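Local coordinates for protein alkyl hydroperoxide reductase, C subunit (Enterococcus faecalis, PDB 5Y63) that probably reduces hydrogen peroxide and organic hydroperoxides to water and alcohols as a thiol-dependent peroxidase, a 2-Cys peroxiredoxin that forms ring-like decamers of five homodimers, at residues K18-E23 / N112-R117; G42-F47 / V136-D141. All blocks are in the same frame, centred on the assembly; numbering follows the deposited sequence.

Interaction 1 (K18-E23 / N112-R117); sequences KLFDFE and NGQLAR
With CG of Phe22 set between its backbone N and carbonyl carbon (chi1 84°), the ring swings toward Leu115 and presents a face to it. Leu115 CD1 sits 3.9 Å from the centroid of the Phe22 ring, 21° off the ring normal, which meets the geometry of a CH-pi contact; the methyl is displaced toward the rim, on the side of CD1. Phe20 takes a similar first torsion but meets the same methyl differently. Its CZ lies 4.0 Å from Leu115 CD1, which approaches the Phe20 ring at the edge, near its plane. One methyl thus serves two rings, one by face and one by edge. Gln114 crosses Phe20 at about a right angle, its CG 4.1 Å from Phe20 CZ. Within 112-117, Gln114 N donates to Asn112 OD1 (2.8 Å, 171° at the hydrogen), closing an Asx turn at the helix start, where Gly113 is the N-cap. Asn112 ND2 bonds to Ala125 O of a neighbouring subunit. The contact joins the loop before strand 23-28 to the first turn of helix 114-119. Phe118 of that helix also meets the Phe20 ring, while Phe22 packs on Ile40 of helix 37-40.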
loop_
_atom_site.group_PDB
_atom_site.type_symbol
_atom_site.label_atom_id
_atom_site.label_comp_id
_atom_site.label_asym_id
_atom_site.label_seq_id
_atom_site.Cartn_x
_atom_site.Cartn_y
_atom_site.Cartn_z
ATOM N N LYS A 18 -16.689 -12.909 25.064
ATOM C CA LYS A 18 -16.308 -12.523 26.422
ATOM C C LYS A 18 -16.384 -11.012 26.605
ATOM O O LYS A 18 -16.111 -10.258 25.670
ATOM C CB LYS A 18 -14.883 -13.000 26.731
ATOM C CG LYS A 18 -14.765 -14.489 27.018
ATOM C CD LYS A 18 -14.841 -14.772 28.513
ATOM C CE LYS A 18 -14.910 -16.261 28.830
ATOM N NZ LYS A 18 -14.024 -17.114 27.988
ATOM N N LEU A 19 -16.751 -10.574 27.808
ATOM C CA LEU A 19 -16.693 -9.155 28.154
ATOM C C LEU A 19 -15.249 -8.665 28.125
ATOM O O LEU A 19 -14.356 -9.310 28.675
ATOM C CB LEU A 19 -17.269 -8.897 29.548
ATOM C CG LEU A 19 -18.768 -9.085 29.770
ATOM C CD1 LEU A 19 -19.104 -8.810 31.229
ATOM C CD2 LEU A 19 -19.587 -8.182 28.860
ATOM N N PHE A 20 -15.031 -7.530 27.473
ATOM C CA PHE A 20 -13.738 -6.844 27.511
ATOM C C PHE A 20 -13.406 -6.310 28.911
ATOM O O PHE A 20 -14.289 -6.162 29.761
ATOM C CB PHE A 20 -13.691 -5.714 26.465
ATOM C CG PHE A 20 -14.426 -4.449 26.864
ATOM C CD1 PHE A 20 -15.800 -4.448 27.093
ATOM C CD2 PHE A 20 -13.741 -3.245 26.968
ATOM C CE1 PHE A 20 -16.464 -3.283 27.441
ATOM C CE2 PHE A 20 -14.402 -2.077 27.311
ATOM C CZ PHE A 20 -15.765 -2.096 27.549
ATOM N N ASP A 21 -12.122 -6.048 29.145
ATOM C CA ASP A 21 -11.673 -5.460 30.403
ATOM C C ASP A 21 -12.087 -3.993 30.440
ATOM O O ASP A 21 -11.764 -3.227 29.533
ATOM C CB ASP A 21 -10.154 -5.586 30.558
ATOM C CG ASP A 21 -9.646 -5.029 31.883
ATOM O OD1 ASP A 21 -10.445 -4.887 32.834
ATOM O OD2 ASP A 21 -8.435 -4.735 31.974
ATOM N N PHE A 22 -12.811 -3.613 31.486
ATOM C CA PHE A 22 -13.292 -2.246 31.627
ATOM C C PHE A 22 -13.472 -1.888 33.093
ATOM O O PHE A 22 -13.563 -2.764 33.953
ATOM C CB PHE A 22 -14.623 -2.063 30.884
ATOM C CG PHE A 22 -15.830 -2.485 31.678
ATOM C CD1 PHE A 22 -16.483 -1.581 32.508
ATOM C CD2 PHE A 22 -16.313 -3.786 31.599
ATOM C CE1 PHE A 22 -17.590 -1.967 33.245
ATOM C CE2 PHE A 22 -17.420 -4.176 32.336
ATOM C CZ PHE A 22 -18.059 -3.264 33.158
ATOM N N GLU A 23 -13.527 -0.588 33.355
ATOM C CA GLU A 23 -13.852 -0.066 34.674
ATOM C C GLU A 23 -14.627 1.231 34.490
ATOM O O GLU A 23 -14.315 2.019 33.596
ATOM C CB GLU A 23 -12.577 0.167 35.490
ATOM C CG GLU A 23 -12.829 0.406 36.972
ATOM C CD GLU A 23 -11.571 0.295 37.826
ATOM O OE1 GLU A 23 -10.445 0.354 37.277
ATOM O OE2 GLU A 23 -11.708 0.152 39.062
ATOM N N ASN A 112 -18.123 8.039 28.383
ATOM C CA ASN A 112 -17.149 7.839 27.306
ATOM C C ASN A 112 -17.659 6.907 26.207
ATOM O O ASN A 112 -17.169 6.953 25.080
ATOM C CB ASN A 112 -15.792 7.353 27.846
ATOM C CG ASN A 112 -15.869 6.008 28.555
ATOM O OD1 ASN A 112 -16.729 5.175 28.263
ATOM N ND2 ASN A 112 -14.951 5.786 29.487
ATOM N N GLY A 113 -18.630 6.062 26.545
ATOM C CA GLY A 113 -19.288 5.197 25.565
ATOM C C GLY A 113 -18.643 3.839 25.353
ATOM O O GLY A 113 -19.033 3.106 24.448
ATOM N N GLN A 114 -17.671 3.488 26.193
ATOM C CA GLN A 114 -16.941 2.227 26.045
ATOM C C GLN A 114 -17.884 1.016 26.002
ATOM O O GLN A 114 -17.734 0.142 25.144
ATOM C CB GLN A 114 -15.891 2.070 27.160
ATOM C CG GLN A 114 -16.466 1.840 28.552
ATOM C CD GLN A 114 -15.448 1.953 29.670
ATOM O OE1 GLN A 114 -15.773 2.412 30.766
ATOM N NE2 GLN A 114 -14.216 1.524 29.409
ATOM N N LEU A 115 -18.858 0.985 26.912
ATOM C CA LEU A 115 -19.816 -0.122 26.999
ATOM C C LEU A 115 -20.735 -0.152 25.783
ATOM O O LEU A 115 -20.799 -1.153 25.069
ATOM C CB LEU A 115 -20.658 -0.025 28.283
ATOM C CG LEU A 115 -20.177 -0.743 29.553
ATOM C CD1 LEU A 115 -18.683 -0.621 29.788
ATOM C CD2 LEU A 115 -20.926 -0.212 30.765
ATOM N N ALA A 116 -21.433 0.954 25.549
ATOM C CA ALA A 116 -22.367 1.058 24.431
ATOM C C ALA A 116 -21.717 0.677 23.099
ATOM O O ALA A 116 -22.342 0.006 22.277
ATOM C CB ALA A 116 -22.945 2.462 24.358
ATOM N N ARG A 117 -20.470 1.101 22.897
ATOM C CA ARG A 117 -19.724 0.766 21.683
ATOM C C ARG A 117 -19.283 -0.696 21.646
ATOM O O ARG A 117 -19.317 -1.328 20.584
ATOM C CB ARG A 117 -18.506 1.678 21.520
ATOM C CG ARG A 117 -18.866 3.122 21.218
ATOM C CD ARG A 117 -17.728 3.869 20.549
ATOM N NE ARG A 117 -17.884 5.318 20.692
ATOM C CZ ARG A 117 -17.452 6.035 21.730
ATOM N NH1 ARG A 117 -17.657 7.348 21.748
ATOM N NH2 ARG A 117 -16.818 5.460 22.753
#

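Interaction 2 (G42-F47 / V136-D141); sequences GKWSIF and VSPEGD
Three backbone hydrogen bonds join Gly42-Phe47 to Val136-Asp141. Two of them pair Ser45 with Val136 in both directions: Val136 N donates to Ser45 O at 2.9 Å, and Ser45 N to Val136 O at 3.1 Å, the latter more bent (145° at the hydrogen). This reciprocal exchange defines an antiparallel hydrogen-bonded pair. The third, from Gly42 N to Pro138 O (3.1 Å, 166°), ties the loop ahead of the strand to the turn. Pro138 CA also points a CA-H...O contact at Lys43 O.

The pairing lies where strands 44-49 and 128-136 run side by side in the central sheet of the thioredoxin-like fold of peroxiredoxins. Beyond Val136, a type I beta turn from Ser137 to Gly140 leads into strand 142-148, so 128-136 and 142-148 form a beta hairpin.

Aromatic contacts come from Trp44. Its CG stands anti to the carbonyl carbon (chi1 -78°), which lays one indole face over the turn. Pro138 CD is 3.6 Å from the centroid of the five-membered ring, and Ser137 CA is 3.7 Å from that of the six-membered ring; both are CH-pi contacts. Helix 156-171 touches Trp44 through Ser166 and Gln167.

Val136 CG2 makes a looser apolar contact, 4.1 Å from Phe47 CD1 at the ring edge. Among the polar links, a water bridges Ser45 OG (2.6 Å) with the carbonyl oxygens of Lys43 and Ser137, connecting the two segments beside the paired backbones.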
loop_
_atom_site.group_PDB
_atom_site.type_symbol
_atom_site.label_atom_id
_atom_site.label_comp_id
_atom_site.label_asym_id
_atom_site.label_seq_id
_atom_site.Cartn_x
_atom_site.Cartn_y
_atom_site.Cartn_z
ATOM N N GLY A 42 -18.602 -14.377 38.137
ATOM C CA GLY A 42 -19.027 -15.136 39.311
ATOM C C GLY A 42 -20.529 -15.315 39.372
ATOM O O GLY A 42 -21.015 -16.394 39.708
ATOM N N LYS A 43 -21.260 -14.248 39.061
ATOM C CA LYS A 43 -22.714 -14.298 38.961
ATOM C C LYS A 43 -23.150 -14.097 37.517
ATOM O O LYS A 43 -22.384 -13.597 36.694
ATOM C CB LYS A 43 -23.342 -13.197 39.815
ATOM C CG LYS A 43 -23.109 -13.333 41.308
ATOM C CD LYS A 43 -23.902 -12.284 42.072
ATOM C CE LYS A 43 -23.835 -12.498 43.575
ATOM N NZ LYS A 43 -22.489 -12.181 44.121
ATOM N N TRP A 44 -24.389 -14.481 37.219
ATOM C CA TRP A 44 -25.040 -14.068 35.978
ATOM C C TRP A 44 -25.254 -12.563 36.031
ATOM O O TRP A 44 -25.212 -11.956 37.104
ATOM C CB TRP A 44 -26.379 -14.786 35.775
ATOM C CG TRP A 44 -26.227 -16.189 35.278
ATOM C CD1 TRP A 44 -26.004 -17.303 36.029
ATOM C CD2 TRP A 44 -26.281 -16.630 33.915
ATOM N NE1 TRP A 44 -25.915 -18.411 35.222
ATOM C CE2 TRP A 44 -26.085 -18.026 33.919
ATOM C CE3 TRP A 44 -26.481 -15.980 32.691
ATOM C CZ2 TRP A 44 -26.079 -18.786 32.748
ATOM C CZ3 TRP A 44 -26.473 -16.738 31.526
ATOM C CH2 TRP A 44 -26.273 -18.127 31.565
ATOM N N SER A 45 -25.471 -11.958 34.870
ATOM C CA SER A 45 -25.617 -10.514 34.797
ATOM C C SER A 45 -26.486 -10.097 33.627
ATOM O O SER A 45 -26.421 -10.687 32.547
ATOM C CB SER A 45 -24.246 -9.846 34.688
ATOM O OG SER A 45 -23.526 -10.349 33.581
ATOM N N ILE A 46 -27.306 -9.077 33.864
ATOM C CA ILE A 46 -28.115 -8.467 32.828
ATOM C C ILE A 46 -27.706 -7.009 32.695
ATOM O O ILE A 46 -27.905 -6.220 33.619
ATOM C CB ILE A 46 -29.619 -8.549 33.151
ATOM C CG1 ILE A 46 -30.082 -10.009 33.141
ATOM C CG2 ILE A 46 -30.428 -7.737 32.146
ATOM C CD1 ILE A 46 -31.461 -10.225 33.731
ATOM N N PHE A 47 -27.119 -6.662 31.552
ATOM C CA PHE A 47 -26.873 -5.265 31.211
ATOM C C PHE A 47 -28.154 -4.692 30.616
ATOM O O PHE A 47 -28.702 -5.252 29.672
ATOM C CB PHE A 47 -25.711 -5.136 30.227
ATOM C CG PHE A 47 -24.371 -5.407 30.847
ATOM C CD1 PHE A 47 -23.913 -6.709 30.997
ATOM C CD2 PHE A 47 -23.574 -4.362 31.293
ATOM C CE1 PHE A 47 -22.683 -6.963 31.576
ATOM C CE2 PHE A 47 -22.341 -4.610 31.873
ATOM C CZ PHE A 47 -21.895 -5.912 32.013
ATOM N N VAL A 136 -25.592 -12.284 30.320
ATOM C CA VAL A 136 -24.206 -12.739 30.279
ATOM C C VAL A 136 -23.971 -13.771 31.379
ATOM O O VAL A 136 -24.407 -13.582 32.514
ATOM C CB VAL A 136 -23.234 -11.553 30.451
ATOM C CG1 VAL A 136 -21.784 -11.991 30.290
ATOM C CG2 VAL A 136 -23.565 -10.452 29.452
ATOM N N SER A 137 -23.275 -14.853 31.032
ATOM C CA SER A 137 -22.987 -15.939 31.971
ATOM C C SER A 137 -21.926 -15.517 32.992
ATOM O O SER A 137 -21.268 -14.496 32.809
ATOM C CB SER A 137 -22.521 -17.184 31.210
ATOM O OG SER A 137 -21.179 -17.049 30.774
ATOM N N PRO A 138 -21.750 -16.306 34.071
ATOM C CA PRO A 138 -20.736 -15.993 35.087
ATOM C C PRO A 138 -19.294 -15.993 34.577
ATOM O O PRO A 138 -18.439 -15.344 35.174
ATOM C CB PRO A 138 -20.922 -17.104 36.125
ATOM C CG PRO A 138 -22.316 -17.577 35.934
ATOM C CD PRO A 138 -22.551 -17.481 34.460
ATOM N N GLU A 139 -19.035 -16.717 33.489
ATOM C CA GLU A 139 -17.716 -16.737 32.860
ATOM C C GLU A 139 -17.503 -15.543 31.919
ATOM O O GLU A 139 -16.421 -15.380 31.361
ATOM C CB GLU A 139 -17.510 -18.057 32.110
ATOM C CG GLU A 139 -16.045 -18.427 31.901
ATOM C CD GLU A 139 -15.825 -19.900 31.582
ATOM O OE1 GLU A 139 -16.615 -20.751 32.050
ATOM O OE2 GLU A 139 -14.844 -20.212 30.868
ATOM N N GLY A 140 -18.533 -14.717 31.745
ATOM C CA GLY A 140 -18.426 -13.474 30.977
ATOM C C GLY A 140 -18.901 -13.570 29.536
ATOM O O GLY A 140 -18.701 -12.636 28.756
ATOM N N ASP A 141 -19.541 -14.686 29.188
ATOM C CA ASP A 141 -19.994 -14.934 27.824
ATOM C C ASP A 141 -21.400 -14.388 27.608
ATOM O O ASP A 141 -22.286 -14.604 28.431
ATOM C CB ASP A 141 -19.994 -16.435 27.530
ATOM C CG ASP A 141 -18.617 -17.054 27.635
ATOM O OD1 ASP A 141 -17.643 -16.441 27.147
ATOM O OD2 ASP A 141 -18.510 -18.164 28.197
HETATM O O HOH W 1 -21.738 -12.085 34.232
#

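In the fold
Interaction 1 is partly buried and rests on apolar side chains meeting between a loop and a helix start, with no clear hydrogen bond across it. Interaction 2 is a buried contact at the end of a strand pair; backbone bonds set its register, and it covers 378 Å² against 223 Å² for interaction 1. Their centres lie about 14 Å apart. The loop 18-23 links them: Leu19 N probably bonds to Gly140 O (3.0 Å), and Leu19 CD1 packs on Phe47 CE1. Helix 114-119 bears on both, since Phe119 meets the Phe47 ring. Interaction 1 alone reaches a second subunit, through Asn112 and Arg117.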